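Local coordinates for glucose-resistance amylase regulator (Weissella paramesenteroides ATCC 33313, PDB 4RK6), which binds glucose in the sugar pocket of its LacI-type core and probably acts as a DNA-binding transcriptional regulator, at residues Q202-A207 and E217-V222. Numbering follows the deposited sequence.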
loop_
_atom_site.group_PDB
_atom_site.type_symbol
_atom_site.label_atom_id
_atom_site.label_comp_id
_atom_site.label_asym_id
_atom_site.label_seq_id
_atom_site.Cartn_x
_atom_site.Cartn_y
_atom_site.Cartn_z
ATOM N N GLN A 202 2.687 8.103 -11.525
ATOM C CA GLN A 202 2.118 6.992 -12.269
ATOM C C GLN A 202 0.886 7.444 -13.094
ATOM O O GLN A 202 0.658 6.972 -14.224
ATOM C CB GLN A 202 1.772 5.865 -11.319
ATOM C CG GLN A 202 1.157 4.661 -11.973
ATOM C CD GLN A 202 2.150 3.893 -12.810
ATOM O OE1 GLN A 202 2.929 3.081 -12.277
ATOM N NE2 GLN A 202 2.138 4.133 -14.118
ATOM N N GLY A 203 0.089 8.317 -12.507
ATOM C CA GLY A 203 -1.102 8.872 -13.186
ATOM C C GLY A 203 -0.718 9.651 -14.412
ATOM O O GLY A 203 -1.333 9.523 -15.458
ATOM N N LEU A 204 0.317 10.467 -14.272
ATOM C CA LEU A 204 0.848 11.233 -15.390
ATOM C C LEU A 204 1.357 10.326 -16.521
ATOM O O LEU A 204 1.065 10.560 -17.708
ATOM C CB LEU A 204 2.001 12.097 -14.909
ATOM C CG LEU A 204 1.595 13.328 -14.087
ATOM C CD1 LEU A 204 2.804 13.847 -13.333
ATOM C CD2 LEU A 204 1.060 14.400 -15.009
ATOM N N ILE A 205 2.114 9.286 -16.168
ATOM C CA ILE A 205 2.615 8.350 -17.170
ATOM C C ILE A 205 1.455 7.733 -17.956
ATOM O O ILE A 205 1.473 7.691 -19.199
ATOM C CB ILE A 205 3.449 7.234 -16.518
ATOM C CG1 ILE A 205 4.820 7.776 -16.114
ATOM C CG2 ILE A 205 3.577 6.040 -17.465
ATOM C CD1 ILE A 205 5.635 6.757 -15.346
ATOM N N ASN A 206 0.443 7.270 -17.240
ATOM C CA ASN A 206 -0.676 6.614 -17.900
ATOM C C ASN A 206 -1.495 7.573 -18.747
ATOM O O ASN A 206 -1.970 7.172 -19.807
ATOM C CB ASN A 206 -1.558 5.852 -16.900
ATOM C CG ASN A 206 -0.946 4.530 -16.502
ATOM O OD1 ASN A 206 0.094 4.149 -17.019
ATOM N ND2 ASN A 206 -1.582 3.822 -15.602
ATOM N N ALA A 207 -1.680 8.812 -18.285
ATOM C CA ALA A 207 -2.463 9.774 -19.064
ATOM C C ALA A 207 -1.745 10.021 -20.375
ATOM O O ALA A 207 -2.369 10.060 -21.446
ATOM C CB ALA A 207 -2.665 11.072 -18.303
ATOM N N GLU A 217 9.690 11.670 -23.500
ATOM C CA GLU A 217 9.765 12.435 -24.765
ATOM C C GLU A 217 8.809 13.616 -24.729
ATOM O O GLU A 217 9.153 14.711 -25.158
ATOM C CB GLU A 217 9.419 11.542 -25.979
ATOM C CG GLU A 217 10.507 10.566 -26.418
ATOM C CD GLU A 217 10.928 9.575 -25.339
ATOM O OE1 GLU A 217 12.152 9.444 -25.119
ATOM O OE2 GLU A 217 10.052 8.937 -24.697
ATOM N N ASP A 218 7.593 13.383 -24.227
ATOM C CA ASP A 218 6.529 14.386 -24.264
ATOM C C ASP A 218 6.271 15.072 -22.935
ATOM O O ASP A 218 5.468 15.994 -22.869
ATOM C CB ASP A 218 5.248 13.738 -24.777
ATOM C CG ASP A 218 5.408 13.187 -26.189
ATOM O OD1 ASP A 218 5.903 13.939 -27.056
ATOM O OD2 ASP A 218 5.065 12.013 -26.430
ATOM N N LEU A 219 6.938 14.609 -21.883
ATOM C CA LEU A 219 6.812 15.159 -20.525
ATOM C C LEU A 219 7.807 14.461 -19.623
ATOM O O LEU A 219 7.762 13.239 -19.509
ATOM C CB LEU A 219 5.413 14.944 -19.937
ATOM C CG LEU A 219 5.226 15.465 -18.504
ATOM C CD1 LEU A 219 5.324 16.978 -18.450
ATOM C CD2 LEU A 219 3.907 14.977 -17.883
ATOM N N SER A 220 8.695 15.234 -19.000
ATOM C CA SER A 220 9.590 14.721 -17.972
ATOM C C SER A 220 8.895 14.725 -16.604
ATOM O O SER A 220 8.086 15.610 -16.321
ATOM C CB SER A 220 10.868 15.572 -17.937
ATOM O OG SER A 220 11.688 15.317 -19.081
ATOM N N ILE A 221 9.224 13.749 -15.747
ATOM C CA ILE A 221 8.584 13.647 -14.449
ATOM C C ILE A 221 9.626 13.327 -13.393
ATOM O O ILE A 221 10.491 12.466 -13.615
ATOM C CB ILE A 221 7.482 12.546 -14.407
ATOM C CG1 ILE A 221 6.390 12.782 -15.441
ATOM C CG2 ILE A 221 6.837 12.448 -13.025
ATOM C CD1 ILE A 221 5.493 11.564 -15.598
ATOM N N VAL A 222 9.523 14.012 -12.257
ATOM C CA VAL A 222 10.230 13.626 -11.035
ATOM C C VAL A 222 9.197 13.518 -9.921
ATOM O O VAL A 222 8.358 14.408 -9.756
ATOM C CB VAL A 222 11.344 14.612 -10.624
ATOM C CG1 VAL A 222 11.998 14.150 -9.324
ATOM C CG2 VAL A 222 12.387 14.758 -11.716
#
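I221 reaches from strand 220-223 onto helix 198-210 and meets L204 and I205 there. The tight part of the contact is the tip of I221. Its CD1 lies 3.6 Å from L204 CB, against the root of that side chain. The same methyl is 3.9 Å from I205 CG1, so it sits across two neighbouring residues of the helix. In I221, CG1 stands opposite the carbonyl carbon (chi1 -58°) and the chain runs on extended (chi2 168°). This carries CD1 out to the helix surface. The isoleucine slants across both helix side chains.

The looser part is at L219, just before the strand. L219 CD2 meets L204 CD2 at 4.1 Å, methyl against methyl, and the two leucines cross at about a right angle. L204 thus serves both partners, with CB against the end of I221 and CD2 against L219. L204 also touches S178 and V179 of helix 172-182, and L219 also touches M208, one turn further along helix 198-210. The solvent side begins further back along the chain, where D218 is partly exposed and E217 is exposed. Neither touches helix segment 202-207. D218 OD2 instead accepts a hydrogen bond from T214 N in the connection between helix and strand.

The contact lies inside the beta-alpha-beta unit of strand 192-195, helix 198-210 and strand 220-223, in the periplasmic-binding-protein-like fold. The helix packs on the strand that follows it. The side chain of L204 is about 13 Å from the bound glucose, and none of the four touching residues lines the glucose pocket; this is core packing. On the far side of the helix, N206 ND2 donates a hydrogen bond to I232 O of the second subunit. No hydrogen bond or salt bridge joins the two segments, which implies that their mutual fit rests on buried aliphatic packing.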